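Side-chain contacts in endo-beta-1,4-glucanase (Bacillus licheniformis, PDB 2JEN), which hydrolyses the beta-1,4-glucan backbone of plant cell-wall polysaccharides, xyloglucan among them, as a family 12 glycoside hydrolase: residues A134-W139 with A211-R216; D154-W159 with D217-L222. The protein carries 1 engineered substitution. All blocks are in the same frame, centred on the assembly; numbering follows the deposited sequence.

Interaction 1 of 2, residues A134-W139 with A211-R216; sequences AAYDIW and ANLNIR. With GLC (alpha-D-glucopyranose), chain B.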
ATOM      1  N   ALA A 134      25.314 -10.581  -2.399  1.00 10.58           N
ATOM      2  CA  ALA A 134      25.290  -9.946  -3.696  1.00  9.99           C
ATOM      3  C   ALA A 134      26.157 -10.827  -4.577  1.00  9.96           C
ATOM      4  O   ALA A 134      27.340 -11.060  -4.241  1.00 10.91           O
ATOM      5  CB  ALA A 134      25.812  -8.523  -3.659  1.00 11.12           C
ATOM      6  N   ALA A 135      25.601 -11.370  -5.640  1.00  9.47           N
ATOM      7  CA  ALA A 135      26.251 -12.429  -6.384  1.00 10.16           C
ATOM      8  C   ALA A 135      25.908 -12.420  -7.861  1.00 10.42           C
ATOM      9  O   ALA A 135      24.730 -12.239  -8.228  1.00 10.63           O
ATOM     10  CB  ALA A 135      25.897 -13.806  -5.804  1.00 11.64           C
ATOM     11  N   TYR A 136      26.916 -12.677  -8.699  1.00 10.05           N
ATOM     12  CA  TYR A 136      26.683 -13.081 -10.054  1.00  9.84           C
ATOM     13  C   TYR A 136      26.162 -14.501 -10.080  1.00 10.66           C
ATOM     14  O   TYR A 136      26.596 -15.334  -9.271  1.00 10.79           O
ATOM     15  CB  TYR A 136      27.943 -13.047 -10.895  1.00 11.17           C
ATOM     16  CG  TYR A 136      28.378 -11.664 -11.298  1.00 10.48           C
ATOM     17  CD1 TYR A 136      27.848 -11.049 -12.423  1.00 10.62           C
ATOM     18  CD2 TYR A 136      29.306 -10.931 -10.537  1.00 11.33           C
ATOM     19  CE1 TYR A 136      28.221  -9.778 -12.779  1.00 12.15           C
ATOM     20  CE2 TYR A 136      29.677  -9.647 -10.888  1.00 11.56           C
ATOM     21  CZ  TYR A 136      29.146  -9.065 -12.033  1.00 10.79           C
ATOM     22  OH  TYR A 136      29.533  -7.782 -12.411  1.00 14.69           O
ATOM     23  N   ASP A 137      25.284 -14.775 -11.027  1.00 10.30           N
ATOM     24  CA  ASP A 137      24.782 -16.131 -11.319  1.00 11.46           C
ATOM     25  C   ASP A 137      24.904 -16.339 -12.806  1.00 11.49           C
ATOM     26  O   ASP A 137      24.325 -15.577 -13.604  1.00 12.25           O
ATOM     27  CB  ASP A 137      23.327 -16.289 -10.865  1.00 12.36           C
ATOM     28  CG  ASP A 137      22.904 -17.711 -10.590  1.00 16.63           C
ATOM     29  OD1 ASP A 137      23.723 -18.583 -10.242  1.00 18.19           O
ATOM     30  OD2 ASP A 137      21.709 -17.974 -10.638  1.00 18.07           O
ATOM     31  N   ILE A 138      25.766 -17.282 -13.194  1.00 12.42           N
ATOM     32  CA  ILE A 138      26.074 -17.554 -14.581  1.00 12.02           C
ATOM     33  C   ILE A 138      25.552 -18.943 -14.911  1.00 11.12           C
ATOM     34  O   ILE A 138      25.875 -19.909 -14.225  1.00 11.94           O
ATOM     35  CB  ILE A 138      27.595 -17.480 -14.806  1.00 12.50           C
ATOM     36  CG1 ILE A 138      28.164 -16.099 -14.440  1.00 13.82           C
ATOM     37  CG2 ILE A 138      27.971 -17.870 -16.242  1.00 13.74           C
ATOM     38  CD1 ILE A 138      29.156 -16.075 -13.342  1.00 15.68           C
ATOM     39  N   TRP A 139      24.695 -19.046 -15.928  1.00 11.04           N
ATOM     40  CA  TRP A 139      24.057 -20.289 -16.304  1.00 11.18           C
ATOM     41  C   TRP A 139      24.695 -20.853 -17.552  1.00 12.54           C
ATOM     42  O   TRP A 139      24.986 -20.105 -18.491  1.00 12.62           O
ATOM     43  CB  TRP A 139      22.579 -20.084 -16.569  1.00 12.37           C
ATOM     44  CG  TRP A 139      21.780 -19.751 -15.380  1.00 12.06           C
ATOM     45  CD1 TRP A 139      21.147 -18.557 -15.101  1.00 12.88           C
ATOM     46  CD2 TRP A 139      21.467 -20.641 -14.303  1.00 12.30           C
ATOM     47  NE1 TRP A 139      20.481 -18.666 -13.904  1.00 13.75           N
ATOM     48  CE2 TRP A 139      20.657 -19.943 -13.402  1.00 12.96           C
ATOM     49  CE3 TRP A 139      21.791 -21.967 -14.018  1.00 12.36           C
ATOM     50  CZ2 TRP A 139      20.171 -20.523 -12.264  1.00 13.16           C
ATOM     51  CZ3 TRP A 139      21.292 -22.537 -12.890  1.00 12.74           C
ATOM     52  CH2 TRP A 139      20.487 -21.835 -12.020  1.00 12.45           C
ATOM     53  N   ALA A 211      33.539  -4.484  -8.736  1.00 14.08           N
ATOM     54  CA  ALA A 211      34.440  -5.451  -9.348  1.00 14.79           C
ATOM     55  C   ALA A 211      34.385  -5.346 -10.841  1.00 14.51           C
ATOM     56  O   ALA A 211      33.390  -4.987 -11.439  1.00 15.42           O
ATOM     57  CB  ALA A 211      34.109  -6.864  -8.924  1.00 16.69           C
ATOM     58  N   ASN A 212      35.519  -5.639 -11.450  1.00 14.73           N
ATOM     59  CA  ASN A 212      35.675  -5.750 -12.868  1.00 15.35           C
ATOM     60  C   ASN A 212      36.243  -7.136 -13.102  1.00 15.94           C
ATOM     61  O   ASN A 212      37.392  -7.388 -12.751  1.00 17.19           O
ATOM     62  CB  ASN A 212      36.659  -4.669 -13.319  0.50 16.85           C
ATOM     63  CG  ASN A 212      36.545  -4.374 -14.760  0.50 20.19           C
ATOM     64  OD1 ASN A 212      36.612  -5.266 -15.594  0.50 23.74           O
ATOM     65  ND2 ASN A 212      36.359  -3.104 -15.081  0.50 26.67           N
ATOM     66  N   LEU A 213      35.430  -8.035 -13.634  1.00 15.08           N
ATOM     67  CA  LEU A 213      35.783  -9.448 -13.768  1.00 15.02           C
ATOM     68  C   LEU A 213      35.657  -9.935 -15.188  1.00 15.37           C
ATOM     69  O   LEU A 213      34.917  -9.377 -15.996  1.00 19.27           O
ATOM     70  CB  LEU A 213      34.887 -10.301 -12.886  1.00 15.75           C
ATOM     71  CG  LEU A 213      34.852  -9.961 -11.406  1.00 16.36           C
ATOM     72  CD1 LEU A 213      33.783 -10.781 -10.694  1.00 19.21           C
ATOM     73  CD2 LEU A 213      36.201 -10.122 -10.710  1.00 17.83           C
ATOM     74  N   ASN A 214      36.417 -10.965 -15.527  1.00 14.55           N
ATOM     75  CA  ASN A 214      36.251 -11.670 -16.778  1.00 13.77           C
ATOM     76  C   ASN A 214      35.791 -13.076 -16.440  1.00 14.40           C
ATOM     77  O   ASN A 214      36.518 -13.846 -15.791  1.00 14.80           O
ATOM     78  CB  ASN A 214      37.574 -11.736 -17.538  1.00 14.64           C
ATOM     79  CG  ASN A 214      37.447 -12.350 -18.895  1.00 14.97           C
ATOM     80  OD1 ASN A 214      36.432 -12.920 -19.281  1.00 15.53           O
ATOM     81  ND2 ASN A 214      38.554 -12.290 -19.660  1.00 19.12           N
ATOM     82  N   ILE A 215      34.551 -13.400 -16.790  1.00 13.78           N
ATOM     83  CA  ILE A 215      33.994 -14.723 -16.443  1.00 14.58           C
ATOM     84  C   ILE A 215      34.870 -15.854 -16.995  1.00 14.78           C
ATOM     85  O   ILE A 215      34.958 -16.936 -16.403  1.00 14.13           O
ATOM     86  CB  ILE A 215      32.526 -14.854 -16.889  1.00 14.99           C
ATOM     87  CG1 ILE A 215      31.645 -13.777 -16.261  1.00 18.39           C
ATOM     88  CG2 ILE A 215      31.966 -16.233 -16.572  1.00 14.88           C
ATOM     89  CD1 ILE A 215      31.845 -13.590 -14.816  1.00 18.98           C
ATOM     90  N   ARG A 216      35.553 -15.587 -18.103  1.00 14.51           N
ATOM     91  CA  ARG A 216      36.435 -16.598 -18.682  1.00 15.13           C
ATOM     92  C   ARG A 216      37.537 -17.017 -17.727  1.00 14.65           C
ATOM     93  O   ARG A 216      38.017 -18.163 -17.789  1.00 14.57           O
ATOM     94  CB  ARG A 216      37.020 -16.067 -19.986  1.00 15.17           C
ATOM     95  CG  ARG A 216      37.749 -17.148 -20.810  1.00 17.28           C
ATOM     96  CD  ARG A 216      38.355 -16.586 -22.070  1.00 20.47           C
ATOM     97  NE  ARG A 216      39.542 -15.860 -21.717  1.00 24.59           N
ATOM     98  CZ  ARG A 216      40.358 -15.262 -22.587  1.00 27.04           C
ATOM     99  NH1 ARG A 216      40.073 -15.241 -23.872  1.00 26.68           N
ATOM    100  NH2 ARG A 216      41.422 -14.633 -22.141  1.00 29.75           N
TER
HETATM  101  C1  GLC B   1      22.014 -20.719  -7.278  0.50 21.68           C
HETATM  102  C2  GLC B   1      20.997 -21.821  -7.566  0.50 21.90           C
HETATM  103  C3  GLC B   1      20.099 -21.363  -8.685  0.50 20.63           C
HETATM  104  C4  GLC B   1      19.357 -20.111  -8.229  0.50 19.70           C
HETATM  105  C5  GLC B   1      20.451 -19.080  -7.917  0.50 19.02           C
HETATM  106  C6  GLC B   1      19.927 -17.672  -7.609  0.50 17.83           C
HETATM  107  O1  GLC B   1      22.942 -21.075  -6.292  0.50 25.97           O
HETATM  108  O2  GLC B   1      21.534 -23.048  -8.008  0.50 21.91           O
HETATM  109  O3  GLC B   1      19.306 -22.504  -9.016  0.50 21.86           O
HETATM  110  O4  GLC B   1      18.554 -19.600  -9.271  0.50 17.91           O
HETATM  111  O5  GLC B   1      21.264 -19.580  -6.865  0.50 21.15           O
HETATM  112  O6  GLC B   1      18.982 -17.682  -6.561  0.50 14.49           O
HETATM  113  O   HOH W   1      32.102  -7.544 -11.970  1.00 22.41           O
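Apolar packing between two facing beta-sheets joins Tyr-136 and Ile-138 of strand 134-139 to Leu-213 and Ile-215, where the edge strand 210-214 runs into helix 215-225. Ile-138 and Ile-215 reach toward each other tip to tip, and their CD1 methyls meet at 3.9 Å. In both, CG1 stands anti to the carbonyl carbon (chi1 -59° in Ile-138), but Ile-138 CD1 is also placed by an unstaggered outer bond (chi2 118°). The Tyr-136 ring takes Leu-213 obliquely, with its CE2 4.3 Å from Leu-213 CD1. The buried Tyr-136 OH is served by a water at 2.6 Å, which gives a weak hydrogen bond to Ala-211 O at 2.9 Å, and by a weak hydrogen bond to Thr-120 OG1. This is the core of the beta-jelly-roll sandwich of family 12, whose inner sheet turns its other side to the glycan. On that side Asp-137 OD2 comes within 3.2 Å of C5 of the chain B glucose, and the Trp-139 ring meets O3 of the same sugar at its edge, in plane, with CH2 3.3 Å from that oxygen. The Asp-137 carboxylate lies over one indole face, displaced toward the rim. Asn-214 N-caps the helix: its OD1 accepts from Arg-216 N at 3.0 Å, the donor standing well above the carbonyl plane, and also bonds Ile-118 N, while ND2 binds Asn-117 OD1.

Interaction 2 of 2, residues D154-W159 with D217-L222; sequences DAIMIW and DFTNYL. Engineered in segment 154-159: Ala-155 (natural residue Glu). With GLC (alpha-D-glucopyranose), chain B; GLC (alpha-D-glucopyranose), chain C.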
ATOM      1  N   ASP A 154      24.906 -26.352 -15.439  1.00 12.44           N
ATOM      2  CA  ASP A 154      25.812 -25.807 -14.462  1.00 12.43           C
ATOM      3  C   ASP A 154      25.438 -24.364 -14.151  1.00 12.27           C
ATOM      4  O   ASP A 154      24.935 -23.639 -15.006  1.00 12.59           O
ATOM      5  CB  ASP A 154      27.255 -25.759 -15.000  1.00 12.72           C
ATOM      6  CG  ASP A 154      27.767 -27.094 -15.513  1.00 14.11           C
ATOM      7  OD1 ASP A 154      27.497 -27.424 -16.679  1.00 15.76           O
ATOM      8  OD2 ASP A 154      28.436 -27.819 -14.739  1.00 15.53           O
ATOM      9  N   ALA A 155      25.722 -23.992 -12.916  1.00 12.37           N
ATOM     10  CA  ALA A 155      25.661 -22.638 -12.425  1.00 11.96           C
ATOM     11  C   ALA A 155      27.001 -22.264 -11.829  1.00 11.35           C
ATOM     12  O   ALA A 155      27.582 -23.060 -11.071  1.00 12.25           O
ATOM     13  CB  ALA A 155      24.582 -22.473 -11.371  1.00 13.15           C
ATOM     14  N   ILE A 156      27.463 -21.040 -12.115  1.00 11.05           N
ATOM     15  CA  ILE A 156      28.609 -20.461 -11.453  1.00 11.19           C
ATOM     16  C   ILE A 156      28.138 -19.217 -10.710  1.00 10.48           C
ATOM     17  O   ILE A 156      27.464 -18.385 -11.306  1.00 11.45           O
ATOM     18  CB  ILE A 156      29.700 -20.104 -12.454  1.00 11.70           C
ATOM     19  CG1 ILE A 156      30.159 -21.336 -13.211  1.00 13.11           C
ATOM     20  CG2 ILE A 156      30.845 -19.369 -11.764  1.00 13.33           C
ATOM     21  CD1 ILE A 156      31.080 -20.953 -14.427  1.00 14.11           C
ATOM     22  N   MET A 157      28.446 -19.120  -9.434  1.00 11.05           N
ATOM     23  CA  MET A 157      28.115 -17.959  -8.644  1.00 11.08           C
ATOM     24  C   MET A 157      29.386 -17.250  -8.202  1.00 11.40           C
ATOM     25  O   MET A 157      30.382 -17.890  -7.829  1.00 13.01           O
ATOM     26  CB  MET A 157      27.338 -18.354  -7.404  1.00 11.48           C
ATOM     27  CG  MET A 157      26.126 -19.160  -7.679  1.00 11.76           C
ATOM     28  SD  MET A 157      25.025 -19.179  -6.269  1.00 15.27           S
ATOM     29  CE  MET A 157      24.206 -17.579  -6.437  1.00 16.85           C
ATOM     30  N   ILE A 158      29.369 -15.934  -8.215  1.00 10.81           N
ATOM     31  CA  ILE A 158      30.495 -15.114  -7.789  1.00 11.03           C
ATOM     32  C   ILE A 158      29.955 -14.111  -6.806  1.00 10.26           C
ATOM     33  O   ILE A 158      29.303 -13.130  -7.210  1.00 10.92           O
ATOM     34  CB  ILE A 158      31.242 -14.466  -8.968  1.00 11.83           C
ATOM     35  CG1 ILE A 158      31.640 -15.493 -10.034  1.00 12.16           C
ATOM     36  CG2 ILE A 158      32.450 -13.671  -8.433  1.00 12.56           C
ATOM     37  CD1 ILE A 158      32.262 -14.936 -11.267  1.00 13.64           C
ATOM     38  N   TRP A 159      30.197 -14.342  -5.533  1.00 10.69           N
ATOM     39  CA  TRP A 159      29.641 -13.530  -4.464  1.00  9.91           C
ATOM     40  C   TRP A 159      30.586 -12.385  -4.101  1.00 10.47           C
ATOM     41  O   TRP A 159      31.716 -12.607  -3.645  1.00 12.22           O
ATOM     42  CB  TRP A 159      29.357 -14.322  -3.183  1.00 11.06           C
ATOM     43  CG  TRP A 159      28.421 -15.488  -3.277  1.00 11.09           C
ATOM     44  CD1 TRP A 159      28.154 -16.294  -4.351  1.00 11.94           C
ATOM     45  CD2 TRP A 159      27.697 -16.029  -2.177  1.00 10.24           C
ATOM     46  NE1 TRP A 159      27.264 -17.283  -3.983  1.00 12.45           N
ATOM     47  CE2 TRP A 159      26.983 -17.142  -2.649  1.00 11.54           C
ATOM     48  CE3 TRP A 159      27.586 -15.679  -0.844  1.00 11.28           C
ATOM     49  CZ2 TRP A 159      26.161 -17.911  -1.824  1.00 12.34           C
ATOM     50  CZ3 TRP A 159      26.751 -16.448  -0.020  1.00 12.05           C
ATOM     51  CH2 TRP A 159      26.071 -17.559  -0.530  1.00 11.63           C
ATOM     52  N   ASP A 217      37.987 -16.128 -16.856  1.00 13.99           N
ATOM     53  CA  ASP A 217      38.994 -16.528 -15.867  1.00 14.32           C
ATOM     54  C   ASP A 217      38.442 -17.627 -14.950  1.00 14.67           C
ATOM     55  O   ASP A 217      39.184 -18.516 -14.500  1.00 14.55           O
ATOM     56  CB  ASP A 217      39.400 -15.344 -14.996  1.00 15.26           C
ATOM     57  CG  ASP A 217      40.101 -14.213 -15.743  1.00 17.65           C
ATOM     58  OD1 ASP A 217      40.568 -14.437 -16.876  1.00 22.71           O
ATOM     59  OD2 ASP A 217      40.266 -13.137 -15.112  1.00 20.09           O
ATOM     60  N   PHE A 218      37.163 -17.529 -14.600  1.00 12.50           N
ATOM     61  CA  PHE A 218      36.524 -18.482 -13.699  1.00 12.23           C
ATOM     62  C   PHE A 218      36.201 -19.791 -14.421  1.00 12.86           C
ATOM     63  O   PHE A 218      36.449 -20.893 -13.879  1.00 13.61           O
ATOM     64  CB  PHE A 218      35.265 -17.840 -13.083  1.00 12.20           C
ATOM     65  CG  PHE A 218      35.589 -16.687 -12.205  1.00 11.73           C
ATOM     66  CD1 PHE A 218      35.835 -15.436 -12.750  1.00 13.24           C
ATOM     67  CD2 PHE A 218      35.714 -16.844 -10.816  1.00 12.45           C
ATOM     68  CE1 PHE A 218      36.211 -14.365 -11.935  1.00 13.33           C
ATOM     69  CE2 PHE A 218      36.063 -15.806 -10.024  1.00 13.87           C
ATOM     70  CZ  PHE A 218      36.305 -14.531 -10.588  1.00 14.02           C
ATOM     71  N   THR A 219      35.681 -19.729 -15.639  1.00 12.65           N
ATOM     72  CA  THR A 219      35.402 -20.959 -16.378  1.00 13.45           C
ATOM     73  C   THR A 219      36.716 -21.677 -16.755  1.00 14.55           C
ATOM     74  O   THR A 219      36.745 -22.896 -16.753  1.00 14.26           O
ATOM     75  CB  THR A 219      34.518 -20.698 -17.610  1.00 13.56           C
ATOM     76  OG1 THR A 219      35.133 -19.738 -18.499  1.00 13.88           O
ATOM     77  CG2 THR A 219      33.138 -20.189 -17.177  1.00 13.71           C
ATOM     78  N   ASN A 220      37.774 -20.926 -17.074  1.00 14.90           N
ATOM     79  CA  ASN A 220      39.089 -21.577 -17.313  1.00 15.13           C
ATOM     80  C   ASN A 220      39.607 -22.287 -16.075  1.00 14.96           C
ATOM     81  O   ASN A 220      40.178 -23.380 -16.170  1.00 15.71           O
ATOM     82  CB  ASN A 220      40.118 -20.553 -17.773  1.00 15.74           C
ATOM     83  CG  ASN A 220      40.022 -20.248 -19.254  1.00 17.28           C
ATOM     84  OD1 ASN A 220      39.307 -20.928 -20.021  1.00 19.89           O
ATOM     85  ND2 ASN A 220      40.761 -19.210 -19.670  1.00 22.62           N
ATOM     86  N   TYR A 221      39.433 -21.706 -14.891  1.00 14.41           N
ATOM     87  CA  TYR A 221      39.813 -22.402 -13.651  1.00 14.43           C
ATOM     88  C   TYR A 221      39.021 -23.684 -13.544  1.00 14.71           C
ATOM     89  O   TYR A 221      39.587 -24.744 -13.311  1.00 14.61           O
ATOM     90  CB  TYR A 221      39.643 -21.501 -12.429  1.00 13.95           C
ATOM     91  CG  TYR A 221      39.572 -22.214 -11.109  1.00 13.80           C
ATOM     92  CD1 TYR A 221      40.735 -22.603 -10.439  1.00 13.89           C
ATOM     93  CD2 TYR A 221      38.357 -22.533 -10.504  1.00 13.74           C
ATOM     94  CE1 TYR A 221      40.669 -23.202  -9.175  1.00 13.47           C
ATOM     95  CE2 TYR A 221      38.284 -23.113  -9.279  1.00 13.73           C
ATOM     96  CZ  TYR A 221      39.432 -23.473  -8.622  1.00 13.22           C
ATOM     97  OH  TYR A 221      39.308 -24.069  -7.404  1.00 14.28           O
ATOM     98  N   LEU A 222      37.714 -23.637 -13.716  1.00 14.31           N
ATOM     99  CA  LEU A 222      36.907 -24.836 -13.553  1.00 14.74           C
ATOM    100  C   LEU A 222      37.227 -25.911 -14.597  1.00 15.45           C
ATOM    101  O   LEU A 222      37.233 -27.094 -14.278  1.00 16.57           O
ATOM    102  CB  LEU A 222      35.416 -24.451 -13.568  1.00 14.54           C
ATOM    103  CG  LEU A 222      34.923 -23.606 -12.407  1.00 13.25           C
ATOM    104  CD1 LEU A 222      33.489 -23.124 -12.717  1.00 15.31           C
ATOM    105  CD2 LEU A 222      34.989 -24.350 -11.093  1.00 14.75           C
TER
HETATM  106  C1  GLC B   1      22.014 -20.719  -7.278  0.50 21.68           C
HETATM  107  C2  GLC B   1      20.997 -21.821  -7.566  0.50 21.90           C
HETATM  108  C3  GLC B   1      20.099 -21.363  -8.685  0.50 20.63           C
HETATM  109  C4  GLC B   1      19.357 -20.111  -8.229  0.50 19.70           C
HETATM  110  C5  GLC B   1      20.451 -19.080  -7.917  0.50 19.02           C
HETATM  111  C6  GLC B   1      19.927 -17.672  -7.609  0.50 17.83           C
HETATM  112  O1  GLC B   1      22.942 -21.075  -6.292  0.50 25.97           O
HETATM  113  O2  GLC B   1      21.534 -23.048  -8.008  0.50 21.91           O
HETATM  114  O3  GLC B   1      19.306 -22.504  -9.016  0.50 21.86           O
HETATM  115  O4  GLC B   1      18.554 -19.600  -9.271  0.50 17.91           O
HETATM  116  O5  GLC B   1      21.264 -19.580  -6.865  0.50 21.15           O
HETATM  117  O6  GLC B   1      18.982 -17.682  -6.561  0.50 14.49           O
HETATM  118  C1  GLC C   2      22.130 -22.032  -0.671  1.00 16.65           C
HETATM  119  C2  GLC C   2      23.038 -21.062  -1.390  1.00 14.05           C
HETATM  120  C3  GLC C   2      22.348 -20.421  -2.570  1.00 15.37           C
HETATM  121  C4  GLC C   2      21.637 -21.446  -3.456  1.00 16.78           C
HETATM  122  C5  GLC C   2      20.817 -22.396  -2.566  1.00 17.30           C
HETATM  123  C6  GLC C   2      20.201 -23.514  -3.403  1.00 20.87           C
HETATM  124  O2  GLC C   2      23.419 -20.041  -0.493  1.00 15.17           O
HETATM  125  O3  GLC C   2      23.312 -19.746  -3.337  1.00 15.22           O
HETATM  126  O4  GLC C   2      20.834 -20.774  -4.426  1.00 17.82           O
HETATM  127  O5  GLC C   2      21.663 -22.996  -1.612  1.00 17.36           O
HETATM  128  O6  GLC C   2      19.195 -24.170  -2.630  1.00 22.66           O
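Strand 154-159 and helix 217-222 pass with their axes 10.6 Å apart at closest approach and their N-to-C directions 124° apart, and the nearest CA atoms are those of Ile-156 and Thr-219. Ile-156 and Ile-158, on one side of the strand, carry the contact. Ile-158 drives CD1 onto the Phe-218 ring in a CH-pi contact: the methyl carbon sits 3.8 Å from the ring centroid and 6° off the normal, almost exactly over the centre, at nearly equal distances from all six ring carbons. The extended end of Ile-158 (chi2 175°) carries the methyl that far. Phe-202 and Trp-182 meet the same phenyl ring edge-to-face. Ile-156 CD1 touches Leu-222 CD1 at 3.7 Å, the two side chains meeting tip to tip, and approaches Thr-219 CG2 to 3.5 Å, here crossing at about a right angle. Thr-219 OG1 bonds weakly to Arg-216 O one turn back, and its methyl is the part that meets the isoleucine. The short helix thus packs against the convex back of the inner sheet in the jelly-roll fold, opposite the sugar-binding cleft. Residues turned the other way line that cleft: Met-157 SD lies 3.4 Å from O3 of the chain C glucose, and Trp-159 presents its ring edge, in plane, to O2 of the same sugar. Ala-155, on the same side, is an engineered replacement of glutamate.

From the N terminus the chain lays down strand 131-141, then its antiparallel neighbour 154-163, and only after further strands reaches strand 210-214 and helix 215-225. Interaction 1 closes a loop from 134-139 to 211-216, and interaction 2 one from 154-159 to 217-222; their segments alternate, so the loops cross. Backbone bonds stitch the two inner-sheet strands together, Ile-138 N to Ile-156 O and Tyr-136 N to Ile-158 O, both 2.8 Å. Ile-215, where strand meets helix, serves interaction 1, which ties the inner sheet to the end of the outer sheet's edge strand; 217-222 serves interaction 2, tying the inner sheet to the helix. The same strands touch the chain B glucose with their opposite side.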